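Local structure of molybdopterin-guanine dinucleotide biosynthesis protein B (Bacillus subtilis subsp. spizizenii, 4OYH) at residues Val13-Phe18 with Thr25-Ile30; Trp89-Leu94 with Glu109-Ala114; Val120-Ser123 with Asp127-Ala130; Pro154-His157 with Val162-Asp165. The protein probably binds GTP, hydrolyses it only weakly, and may serve as an adapter in making and using the molybdopterin guanine dinucleotide cofactor. The protein carries 2 engineered substitutions. All blocks are in the same frame, centred on the assembly; numbering follows the deposited sequence.

Contact 1: Val13-Phe18 with Thr25-Ile30; sequences VQVVGF and TFIERI
Val-15 is the one residue of 13-18 that touches segment 25-30, and it meets two side chains there, Phe-26 and Ile-27. Its CG2 sits 4.1 Å from Phe-26 CD2, coming at the ring's edge close to the ring plane. Phe-26 gets there because its CG lies anti to the backbone N (chi1 -171°), which swings the ring out toward the sheet. One face of that ring is taken by Ile-30 CD1, 3.8 Å above the ring plane and shifted to the rim, so the ring is packed from within its own helix as well as by the strand. Ile-27 and Val-15 lie alongside each other, pointing opposite ways, and Ile-27 CD1 ends 4.0 Å from Val-15 CB. All three touching residues are buried. Val-119 on strand 118-122 and Val-164 and Val-167 on helix 161-171 also touch Phe-26, while Leu-107 on strand 105-109 touches Ile-27.

The other side is looser. Thr-25, Glu-28 and Arg-29 make no contact with segment 13-18 and are partly exposed; the Arg-29 side chain is poorly ordered, and Glu-28 packs on Tyr-65 of the second subunit. The P-loop starts at Gly-17 and runs to Thr-24, from strand into helix; its residues Asn-20 to Thr-24 probably bind GTP, as in a close relative. The strand-loop-helix contact is purely aliphatic and aromatic, with neither charge nor polar pairing, so it rests on shape and burial, next to a loop that probably binds the nucleotide.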
loop_
_atom_site.group_PDB
_atom_site.type_symbol
_atom_site.label_atom_id
_atom_site.label_comp_id
_atom_site.label_asym_id
_atom_site.label_seq_id
_atom_site.Cartn_x
_atom_site.Cartn_y
_atom_site.Cartn_z
ATOM N N VAL A 13 -0.970 -8.261 -18.488
ATOM C CA VAL A 13 0.219 -8.795 -19.105
ATOM C C VAL A 13 1.352 -8.864 -18.116
ATOM O O VAL A 13 1.544 -7.980 -17.257
ATOM C CB VAL A 13 0.636 -7.980 -20.296
ATOM C CG1 VAL A 13 1.792 -8.646 -20.994
ATOM C CG2 VAL A 13 -0.541 -7.860 -21.249
ATOM N N GLN A 14 2.124 -9.932 -18.243
ATOM C CA GLN A 14 3.290 -10.077 -17.409
ATOM C C GLN A 14 4.609 -9.928 -18.198
ATOM O O GLN A 14 4.688 -10.135 -19.417
ATOM C CB GLN A 14 3.276 -11.414 -16.699
ATOM C CG GLN A 14 2.014 -11.830 -16.056
ATOM C CD GLN A 14 2.109 -13.227 -15.448
ATOM O OE1 GLN A 14 1.283 -14.110 -15.710
ATOM N NE2 GLN A 14 3.096 -13.417 -14.595
ATOM N N VAL A 15 5.637 -9.570 -17.456
ATOM C CA VAL A 15 7.018 -9.587 -17.930
ATOM C C VAL A 15 7.878 -10.478 -17.026
ATOM O O VAL A 15 7.935 -10.278 -15.810
ATOM C CB VAL A 15 7.620 -8.191 -17.961
ATOM C CG1 VAL A 15 9.042 -8.269 -18.484
ATOM C CG2 VAL A 15 6.771 -7.298 -18.836
ATOM N N VAL A 16 8.487 -11.486 -17.636
ATOM C CA VAL A 16 9.301 -12.447 -16.931
ATOM C C VAL A 16 10.640 -12.595 -17.636
ATOM O O VAL A 16 10.739 -12.422 -18.839
ATOM C CB VAL A 16 8.628 -13.830 -16.808
ATOM C CG1 VAL A 16 7.272 -13.699 -16.219
ATOM C CG2 VAL A 16 8.600 -14.553 -18.098
ATOM N N GLY A 17 11.662 -12.927 -16.864
ATOM C CA GLY A 17 13.047 -12.864 -17.308
ATOM C C GLY A 17 13.946 -12.912 -16.070
ATOM O O GLY A 17 13.564 -12.393 -15.027
ATOM N N PHE A 18 15.103 -13.573 -16.175
ATOM C CA PHE A 18 16.165 -13.512 -15.145
ATOM C C PHE A 18 16.586 -12.089 -14.809
ATOM O O PHE A 18 16.379 -11.143 -15.588
ATOM C CB PHE A 18 17.408 -14.327 -15.589
ATOM C CG PHE A 18 17.140 -15.813 -15.658
ATOM C CD1 PHE A 18 16.831 -16.517 -14.519
ATOM C CD2 PHE A 18 17.139 -16.486 -16.849
ATOM C CE1 PHE A 18 16.562 -17.851 -14.569
ATOM C CE2 PHE A 18 16.876 -17.819 -16.892
ATOM C CZ PHE A 18 16.578 -18.496 -15.752
ATOM N N THR A 25 13.477 -1.647 -17.444
ATOM C CA THR A 25 13.507 -0.686 -18.551
ATOM C C THR A 25 12.362 -0.926 -19.503
ATOM O O THR A 25 11.687 -0.013 -19.895
ATOM C CB THR A 25 14.831 -0.744 -19.328
ATOM O OG1 THR A 25 15.733 0.200 -18.754
ATOM C CG2 THR A 25 14.650 -0.369 -20.771
ATOM N N PHE A 26 12.170 -2.162 -19.907
ATOM C CA PHE A 26 11.024 -2.492 -20.713
ATOM C C PHE A 26 9.702 -2.008 -20.083
ATOM O O PHE A 26 8.930 -1.302 -20.725
ATOM C CB PHE A 26 11.002 -3.996 -20.938
ATOM C CG PHE A 26 10.014 -4.422 -21.914
ATOM C CD1 PHE A 26 9.946 -3.820 -23.139
ATOM C CD2 PHE A 26 9.114 -5.443 -21.603
ATOM C CE1 PHE A 26 8.981 -4.219 -24.056
ATOM C CE2 PHE A 26 8.181 -5.853 -22.505
ATOM C CZ PHE A 26 8.103 -5.251 -23.732
ATOM N N ILE A 27 9.478 -2.355 -18.818
ATOM C CA ILE A 27 8.307 -1.909 -18.062
ATOM C C ILE A 27 8.196 -0.391 -18.033
ATOM O O ILE A 27 7.125 0.176 -18.240
ATOM C CB ILE A 27 8.340 -2.503 -16.621
ATOM C CG1 ILE A 27 7.762 -3.939 -16.642
ATOM C CG2 ILE A 27 7.510 -1.682 -15.630
ATOM C CD1 ILE A 27 8.542 -4.939 -15.799
ATOM N N GLU A 28 9.317 0.261 -17.787
ATOM C CA GLU A 28 9.386 1.713 -17.766
ATOM C C GLU A 28 8.885 2.325 -19.044
ATOM O O GLU A 28 8.058 3.232 -19.023
ATOM C CB GLU A 28 10.817 2.154 -17.568
ATOM C CG GLU A 28 11.144 2.671 -16.242
ATOM C CD GLU A 28 12.208 3.727 -16.373
ATOM O OE1 GLU A 28 13.276 3.393 -16.940
ATOM O OE2 GLU A 28 11.967 4.883 -15.928
ATOM N N ARG A 29 9.450 1.863 -20.155
ATOM C CA ARG A 29 8.980 2.239 -21.476
ATOM C C ARG A 29 7.479 2.032 -21.644
ATOM O O ARG A 29 6.777 2.912 -22.131
ATOM C CB ARG A 29 9.722 1.463 -22.543
ATOM C CG ARG A 29 10.508 2.326 -23.494
ATOM C CD ARG A 29 11.767 2.882 -22.833
ATOM N NE ARG A 29 12.961 2.719 -23.669
ATOM C CZ ARG A 29 13.434 1.549 -24.110
ATOM N NH1 ARG A 29 12.825 0.402 -23.817
ATOM N NH2 ARG A 29 14.530 1.529 -24.854
ATOM N N ILE A 30 6.967 0.899 -21.203
ATOM C CA ILE A 30 5.527 0.654 -21.282
ATOM C C ILE A 30 4.693 1.592 -20.428
ATOM O O ILE A 30 3.623 2.039 -20.843
ATOM C CB ILE A 30 5.184 -0.746 -20.841
ATOM C CG1 ILE A 30 5.882 -1.777 -21.741
ATOM C CG2 ILE A 30 3.654 -0.927 -20.799
ATOM C CD1 ILE A 30 5.957 -3.162 -21.098
#

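Contact 2: Trp89-Leu94 with Glu109-Ala114; sequences WDLTRL and EGFKKA. With SO4 (sulfate ion), chain G.
Leu-91 and Leu-94, on the first turn of helix 91-100, pack against Phe-111 and Ala-114, the ends of a type I beta turn that follows strand 105-109. Trp-89 leads into the helix, one face of its indole lying under Leu-94 CD2. Asp-90 is the N-cap: OD1 takes a long, weak bond from Arg-93 N, and OD2 makes a salt bridge with Arg-93 NH2. Leu-91 extends toward the turn, CG anti to the backbone N (chi1 -180°). Its CD1 hangs over the Phe-111 face, 4.3 Å from the ring centroid and 10° off the normal, a CH-pi contact; its CD2 wedges in beside Phe-111 CB and presses on Ala-114 CB. Leu-94 crosses Phe-111 at about a right angle, CD1 lying 4.1 Å from CZ.

At the start of the turn sits a sulfate, probably from the crystallisation liquor. Lys-112 bends its methylenes along it, and an alanine here, lacking them and the charge, would probably leave the anion with less to steady it. Gly-110 passes so near that a CB would run into sulfate O2. Phe-111 N offers O2 only a weak bond, whereas Lys-112 N reaches sulfate O4 at a short 2.5 Å.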
loop_
_atom_site.group_PDB
_atom_site.type_symbol
_atom_site.label_atom_id
_atom_site.label_comp_id
_atom_site.label_asym_id
_atom_site.label_seq_id
_atom_site.Cartn_x
_atom_site.Cartn_y
_atom_site.Cartn_z
ATOM N N TRP A 89 -0.594 -13.277 0.959
ATOM C CA TRP A 89 -0.858 -12.829 -0.401
ATOM C C TRP A 89 -0.604 -13.920 -1.399
ATOM O O TRP A 89 0.419 -14.578 -1.336
ATOM C CB TRP A 89 0.040 -11.645 -0.778
ATOM C CG TRP A 89 -0.280 -10.412 -0.029
ATOM C CD1 TRP A 89 0.469 -9.818 0.949
ATOM C CD2 TRP A 89 -1.444 -9.623 -0.180
ATOM N NE1 TRP A 89 -0.161 -8.709 1.404
ATOM C CE2 TRP A 89 -1.344 -8.562 0.727
ATOM C CE3 TRP A 89 -2.571 -9.705 -1.009
ATOM C CZ2 TRP A 89 -2.337 -7.573 0.835
ATOM C CZ3 TRP A 89 -3.559 -8.712 -0.899
ATOM C CH2 TRP A 89 -3.429 -7.677 0.008
ATOM N N ASP A 90 -1.534 -14.094 -2.322
ATOM C CA ASP A 90 -1.253 -14.779 -3.549
ATOM C C ASP A 90 -1.724 -13.836 -4.645
ATOM O O ASP A 90 -2.318 -12.812 -4.348
ATOM C CB ASP A 90 -1.924 -16.159 -3.618
ATOM C CG ASP A 90 -3.357 -16.156 -3.121
ATOM O OD1 ASP A 90 -4.218 -15.479 -3.721
ATOM O OD2 ASP A 90 -3.631 -16.864 -2.129
ATOM N N LEU A 91 -1.426 -14.190 -5.895
ATOM C CA LEU A 91 -1.586 -13.317 -7.029
ATOM C C LEU A 91 -3.032 -12.945 -7.257
ATOM O O LEU A 91 -3.329 -11.822 -7.638
ATOM C CB LEU A 91 -1.023 -13.961 -8.290
ATOM C CG LEU A 91 -1.151 -13.089 -9.543
ATOM C CD1 LEU A 91 -0.678 -11.643 -9.303
ATOM C CD2 LEU A 91 -0.350 -13.706 -10.698
ATOM N N THR A 92 -3.924 -13.884 -6.988
ATOM C CA THR A 92 -5.364 -13.667 -7.143
ATOM C C THR A 92 -5.888 -12.533 -6.273
ATOM O O THR A 92 -6.613 -11.642 -6.737
ATOM C CB THR A 92 -6.118 -14.958 -6.802
ATOM O OG1 THR A 92 -6.061 -15.823 -7.936
ATOM C CG2 THR A 92 -7.561 -14.694 -6.481
ATOM N N ARG A 93 -5.547 -12.588 -4.997
ATOM C CA ARG A 93 -5.899 -11.530 -4.073
ATOM C C ARG A 93 -5.224 -10.206 -4.418
ATOM O O ARG A 93 -5.828 -9.139 -4.228
ATOM C CB ARG A 93 -5.545 -11.959 -2.658
ATOM C CG ARG A 93 -6.566 -12.959 -2.103
ATOM C CD ARG A 93 -6.300 -13.278 -0.667
ATOM N NE ARG A 93 -5.469 -14.469 -0.521
ATOM C CZ ARG A 93 -5.907 -15.657 -0.101
ATOM N NH1 ARG A 93 -7.188 -15.845 0.233
ATOM N NH2 ARG A 93 -5.051 -16.670 -0.009
ATOM N N LEU A 94 -3.999 -10.244 -4.940
ATOM C CA LEU A 94 -3.365 -8.981 -5.318
ATOM C C LEU A 94 -4.125 -8.371 -6.490
ATOM O O LEU A 94 -4.284 -7.168 -6.536
ATOM C CB LEU A 94 -1.881 -9.155 -5.662
ATOM C CG LEU A 94 -1.034 -9.584 -4.450
ATOM C CD1 LEU A 94 0.203 -10.296 -4.917
ATOM C CD2 LEU A 94 -0.672 -8.402 -3.554
ATOM N N GLU A 109 5.516 -7.548 -13.151
ATOM C CA GLU A 109 6.879 -8.074 -13.265
ATOM C C GLU A 109 6.978 -9.360 -12.413
ATOM O O GLU A 109 6.760 -9.308 -11.208
ATOM C CB GLU A 109 7.897 -7.012 -12.825
ATOM C CG GLU A 109 9.338 -7.501 -12.597
ATOM C CD GLU A 109 10.336 -6.348 -12.341
ATOM O OE1 GLU A 109 11.443 -6.616 -11.837
ATOM O OE2 GLU A 109 10.030 -5.181 -12.650
ATOM N N GLY A 110 7.304 -10.513 -13.022
ATOM C CA GLY A 110 7.413 -11.781 -12.252
ATOM C C GLY A 110 6.165 -12.696 -12.188
ATOM O O GLY A 110 5.361 -12.620 -13.105
ATOM N N PHE A 111 5.973 -13.471 -11.111
ATOM C CA PHE A 111 5.027 -14.629 -11.012
ATOM C C PHE A 111 4.977 -15.438 -12.277
ATOM O O PHE A 111 3.867 -15.626 -12.844
ATOM C CB PHE A 111 3.563 -14.239 -10.696
ATOM C CG PHE A 111 3.432 -13.372 -9.482
ATOM C CD1 PHE A 111 3.250 -13.943 -8.180
ATOM C CD2 PHE A 111 3.588 -12.025 -9.620
ATOM C CE1 PHE A 111 3.210 -13.086 -7.006
ATOM C CE2 PHE A 111 3.512 -11.090 -8.519
ATOM C CZ PHE A 111 3.341 -11.637 -7.211
ATOM N N LYS A 112 6.126 -15.918 -12.742
ATOM C CA LYS A 112 6.190 -16.826 -13.925
ATOM C C LYS A 112 5.131 -17.934 -13.982
ATOM O O LYS A 112 4.831 -18.468 -15.040
ATOM C CB LYS A 112 7.502 -17.563 -13.952
ATOM C CG LYS A 112 8.760 -16.699 -13.840
ATOM C CD LYS A 112 9.972 -17.564 -13.695
ATOM C CE LYS A 112 9.765 -18.646 -12.708
ATOM N NZ LYS A 112 9.863 -19.911 -13.495
ATOM N N LYS A 113 4.654 -18.319 -12.807
ATOM C CA LYS A 113 3.806 -19.483 -12.621
ATOM C C LYS A 113 2.368 -19.163 -12.938
ATOM O O LYS A 113 1.556 -20.057 -13.098
ATOM C CB LYS A 113 3.906 -19.966 -11.171
ATOM C CG LYS A 113 3.366 -18.929 -10.121
ATOM C CD LYS A 113 4.461 -18.228 -9.261
ATOM C CE LYS A 113 3.881 -17.806 -7.884
ATOM N NZ LYS A 113 4.866 -17.743 -6.747
ATOM N N ALA A 114 2.051 -17.874 -12.966
ATOM C CA ALA A 114 0.687 -17.424 -13.253
ATOM C C ALA A 114 0.324 -17.753 -14.692
ATOM O O ALA A 114 1.214 -17.837 -15.543
ATOM C CB ALA A 114 0.527 -15.864 -12.988
HETATM S S SO4 G . 8.877 -15.443 -9.999
HETATM O O1 SO4 G . 8.379 -15.830 -8.687
HETATM O O2 SO4 G . 9.004 -14.000 -10.115
HETATM O O3 SO4 G . 10.187 -16.042 -10.231
HETATM O O4 SO4 G . 7.921 -15.956 -10.960
#

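Contact 3: Val120-Ser123 with Asp127-Ala130; sequences VILS and DLEA
Ser-123 and Asp-127 meet through a single carboxylate oxygen. OD2 of Asp-127 accepts from Ser-123 N at 2.7 Å, nearly along its own C-O axis though with a bent N-H angle of 134°, and from the Ser-123 hydroxyl as well, OG lying a very short 2.5 Å from OD2. Glu-124 N adds a third donor to the same oxygen, so OD2 is gripped by two successive amides and a hydroxyl, which would probably favour the charged carboxylate. Ser-123 brings its hydroxyl round with OG between the backbone N and the carbonyl carbon (chi1 70°).

One layer further out the contact turns apolar. Leu-122 CD1 lies 3.4 Å from Asp-127 CB and also touches Leu-128 N, lining the stem of the aspartate. Leu-128 CD1 is shared: it stands 3.8 Å from Leu-122 CD2 and 3.7 Å from Val-120 CG1, the leucine and valine side chains crossing at about a right angle.

Phe-18, in the P-loop that probably binds GTP, packs on Asp-127. The short, weakly bonded helix 127-130 is the connection of a beta-alpha-beta unit, packed through Leu-128 against Val-120 and Leu-122 of strand 118-122, which lies in the parallel sheet between strands 12-16 and 136-141.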
loop_
_atom_site.group_PDB
_atom_site.type_symbol
_atom_site.label_atom_id
_atom_site.label_comp_id
_atom_site.label_asym_id
_atom_site.label_seq_id
_atom_site.Cartn_x
_atom_site.Cartn_y
_atom_site.Cartn_z
ATOM N N VAL A 120 8.421 -12.709 -22.472
ATOM C CA VAL A 120 9.612 -13.344 -21.895
ATOM C C VAL A 120 10.826 -12.643 -22.476
ATOM O O VAL A 120 10.936 -12.544 -23.688
ATOM C CB VAL A 120 9.687 -14.872 -22.196
ATOM C CG1 VAL A 120 10.984 -15.488 -21.666
ATOM C CG2 VAL A 120 8.514 -15.586 -21.594
ATOM N N ILE A 121 11.676 -12.116 -21.600
ATOM C CA ILE A 121 12.992 -11.557 -21.942
ATOM C C ILE A 121 14.084 -12.616 -21.742
ATOM O O ILE A 121 14.222 -13.168 -20.654
ATOM C CB ILE A 121 13.405 -10.388 -21.081
ATOM C CG1 ILE A 121 12.219 -9.532 -20.651
ATOM C CG2 ILE A 121 14.492 -9.576 -21.794
ATOM C CD1 ILE A 121 11.509 -8.878 -21.742
ATOM N N LEU A 122 14.797 -12.932 -22.812
ATOM C CA LEU A 122 15.936 -13.847 -22.794
ATOM C C LEU A 122 17.254 -13.094 -22.881
ATOM O O LEU A 122 17.458 -12.301 -23.801
ATOM C CB LEU A 122 15.842 -14.821 -23.960
ATOM C CG LEU A 122 15.135 -16.153 -23.723
ATOM C CD1 LEU A 122 14.383 -16.186 -22.442
ATOM C CD2 LEU A 122 14.225 -16.421 -24.848
ATOM N N SER A 123 18.132 -13.314 -21.910
ATOM C CA SER A 123 19.510 -12.825 -22.028
ATOM C C SER A 123 20.286 -13.783 -22.929
ATOM O O SER A 123 21.140 -13.357 -23.689
ATOM C CB SER A 123 20.192 -12.685 -20.659
ATOM O OG SER A 123 20.459 -13.945 -20.064
ATOM N N ASP A 127 18.094 -19.328 -21.705
ATOM C CA ASP A 127 17.225 -18.812 -20.642
ATOM C C ASP A 127 15.814 -19.423 -20.735
ATOM O O ASP A 127 15.226 -19.774 -19.707
ATOM C CB ASP A 127 17.110 -17.288 -20.677
ATOM C CG ASP A 127 18.279 -16.584 -20.003
ATOM O OD1 ASP A 127 19.021 -17.208 -19.208
ATOM O OD2 ASP A 127 18.447 -15.383 -20.273
ATOM N N LEU A 128 15.289 -19.573 -21.951
ATOM C CA LEU A 128 13.893 -19.989 -22.136
ATOM C C LEU A 128 13.573 -21.319 -21.471
ATOM O O LEU A 128 12.420 -21.580 -21.155
ATOM C CB LEU A 128 13.543 -20.076 -23.621
ATOM C CG LEU A 128 12.047 -19.964 -23.964
ATOM C CD1 LEU A 128 11.429 -18.641 -23.528
ATOM C CD2 LEU A 128 11.843 -20.134 -25.454
ATOM N N GLU A 129 14.590 -22.142 -21.231
ATOM C CA GLU A 129 14.388 -23.437 -20.596
ATOM C C GLU A 129 13.976 -23.316 -19.151
ATOM O O GLU A 129 12.898 -23.770 -18.775
ATOM C CB GLU A 129 15.656 -24.278 -20.693
ATOM C CG GLU A 129 15.686 -25.176 -21.922
ATOM C CD GLU A 129 15.207 -24.464 -23.176
ATOM O OE1 GLU A 129 14.207 -24.930 -23.762
ATOM O OE2 GLU A 129 15.823 -23.442 -23.565
ATOM N N ALA A 130 14.829 -22.721 -18.325
ATOM C CA ALA A 130 14.485 -22.539 -16.918
ATOM C C ALA A 130 13.245 -21.635 -16.715
ATOM O O ALA A 130 12.561 -21.726 -15.688
ATOM C CB ALA A 130 15.672 -21.981 -16.164
#

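Contact 4: Pro154-His157 with Val162-Asp165; sequences PIFH and VAVD
Phe-156 has a chi1 of -56°, CG anti to the carbonyl carbon, which carries the ring toward the helix, and a chi2 of -77°, which turns a face onto Ala-163. Val-162 answers with CG1 anti to the backbone N, which sends that methyl toward the far part of the same ring. The alanine does most of the touching: CB sits 3.6 Å above the ring plane, displaced toward the rim that carries CG and CD2, and 3.8 Å from the ring centroid at 22° off the normal, a CH-pi contact. Val-162 CG1 arrives obliquely, 3.9 Å from Phe-156 CE1, the two side chains crossing at about a right angle.

Phe-156 belongs to strand 155-156, the outermost on this side of the parallel sheet of a P-loop NTPase fold, and a short loop returns the chain into helix 161-171. Leu-166, further along that helix, and Ala-138 on the neighbouring strand 136-141 also touch the phenylalanine. A serine in its place, with no ring for Ala-163 CB to rest on, would probably open a gap between the edge strand and the helix. On the helix, Asp-165 OD1 makes a salt bridge with Lys-33 NZ, and Val-164 packs on Ile-30.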
loop_
_atom_site.group_PDB
_atom_site.type_symbol
_atom_site.label_atom_id
_atom_site.label_comp_id
_atom_site.label_asym_id
_atom_site.label_seq_id
_atom_site.Cartn_x
_atom_site.Cartn_y
_atom_site.Cartn_z
ATOM N N PRO A 154 5.762 -14.115 -31.800
ATOM C CA PRO A 154 6.646 -13.119 -32.406
ATOM C C PRO A 154 7.955 -12.904 -31.621
ATOM O O PRO A 154 7.949 -13.084 -30.420
ATOM C CB PRO A 154 5.770 -11.861 -32.400
ATOM C CG PRO A 154 4.852 -12.067 -31.300
ATOM C CD PRO A 154 4.501 -13.521 -31.377
ATOM N N ILE A 155 9.018 -12.484 -32.305
ATOM C CA ILE A 155 10.344 -12.236 -31.708
ATOM C C ILE A 155 10.832 -10.824 -32.009
ATOM O O ILE A 155 10.836 -10.403 -33.157
ATOM C CB ILE A 155 11.426 -13.195 -32.244
ATOM C CG1 ILE A 155 10.938 -14.638 -32.272
ATOM C CG2 ILE A 155 12.685 -13.044 -31.426
ATOM C CD1 ILE A 155 10.626 -15.211 -30.932
ATOM N N PHE A 156 11.270 -10.111 -30.975
ATOM C CA PHE A 156 11.702 -8.729 -31.101
ATOM C C PHE A 156 13.147 -8.525 -30.668
ATOM O O PHE A 156 13.688 -9.373 -29.960
ATOM C CB PHE A 156 10.837 -7.858 -30.253
ATOM C CG PHE A 156 9.418 -7.983 -30.549
ATOM C CD1 PHE A 156 8.882 -7.379 -31.655
ATOM C CD2 PHE A 156 8.601 -8.688 -29.722
ATOM C CE1 PHE A 156 7.571 -7.480 -31.915
ATOM C CE2 PHE A 156 7.277 -8.789 -29.995
ATOM C CZ PHE A 156 6.773 -8.196 -31.090
ATOM N N HIS A 157 13.762 -7.405 -31.065
ATOM C CA HIS A 157 14.909 -6.923 -30.300
ATOM C C HIS A 157 14.429 -6.128 -29.080
ATOM O O HIS A 157 13.318 -5.557 -29.065
ATOM C CB HIS A 157 15.950 -6.060 -31.096
ATOM C CG HIS A 157 15.441 -5.331 -32.315
ATOM N ND1 HIS A 157 15.427 -5.888 -33.567
ATOM C CD2 HIS A 157 15.065 -4.028 -32.473
ATOM C CE1 HIS A 157 14.984 -4.993 -34.449
ATOM N NE2 HIS A 157 14.762 -3.867 -33.808
ATOM N N VAL A 162 7.774 -1.727 -31.295
ATOM C CA VAL A 162 6.611 -2.565 -31.569
ATOM C C VAL A 162 6.335 -3.460 -30.361
ATOM O O VAL A 162 5.184 -3.698 -30.031
ATOM C CB VAL A 162 6.818 -3.434 -32.825
ATOM C CG1 VAL A 162 5.608 -4.309 -33.078
ATOM C CG2 VAL A 162 7.069 -2.548 -34.021
ATOM N N ALA A 163 7.397 -3.916 -29.697
ATOM C CA ALA A 163 7.267 -4.816 -28.565
ATOM C C ALA A 163 6.617 -4.117 -27.397
ATOM O O ALA A 163 5.835 -4.734 -26.712
ATOM C CB ALA A 163 8.629 -5.395 -28.150
ATOM N N VAL A 164 6.905 -2.838 -27.154
ATOM C CA VAL A 164 6.156 -2.176 -26.095
ATOM C C VAL A 164 4.730 -1.879 -26.584
ATOM O O VAL A 164 3.791 -1.895 -25.782
ATOM C CB VAL A 164 6.819 -0.869 -25.553
ATOM C CG1 VAL A 164 8.324 -0.823 -25.815
ATOM C CG2 VAL A 164 6.119 0.347 -26.059
ATOM N N ASP A 165 4.566 -1.641 -27.882
ATOM C CA ASP A 165 3.236 -1.385 -28.479
ATOM C C ASP A 165 2.394 -2.665 -28.462
ATOM O O ASP A 165 1.171 -2.622 -28.328
ATOM C CB ASP A 165 3.351 -0.868 -29.926
ATOM C CG ASP A 165 3.733 0.630 -30.017
ATOM O OD1 ASP A 165 3.649 1.360 -29.003
ATOM O OD2 ASP A 165 4.106 1.087 -31.126
#

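The four contacts follow one another along the chain, and contacts 1, 3 and 4 share the parallel sheet through strands 12-16, 118-122 and 155-156. Contact 1 is the most central: the other three centres lie 12 to 15 Å from it, and it touches each. Its strand 12-16 hydrogen-bonds to Gly-110 of contact 2 on one side and to Ile-121 of contact 3 on the other, while its helix packs on helix 161-171 of contact 4. Contacts 2 and 4 stand about 24 Å apart between centres, on opposite sides of the chain's centre. The second subunit reaches contacts 1 and 2, so the subunit interface lies beside these two, close to the loop that probably binds GTP.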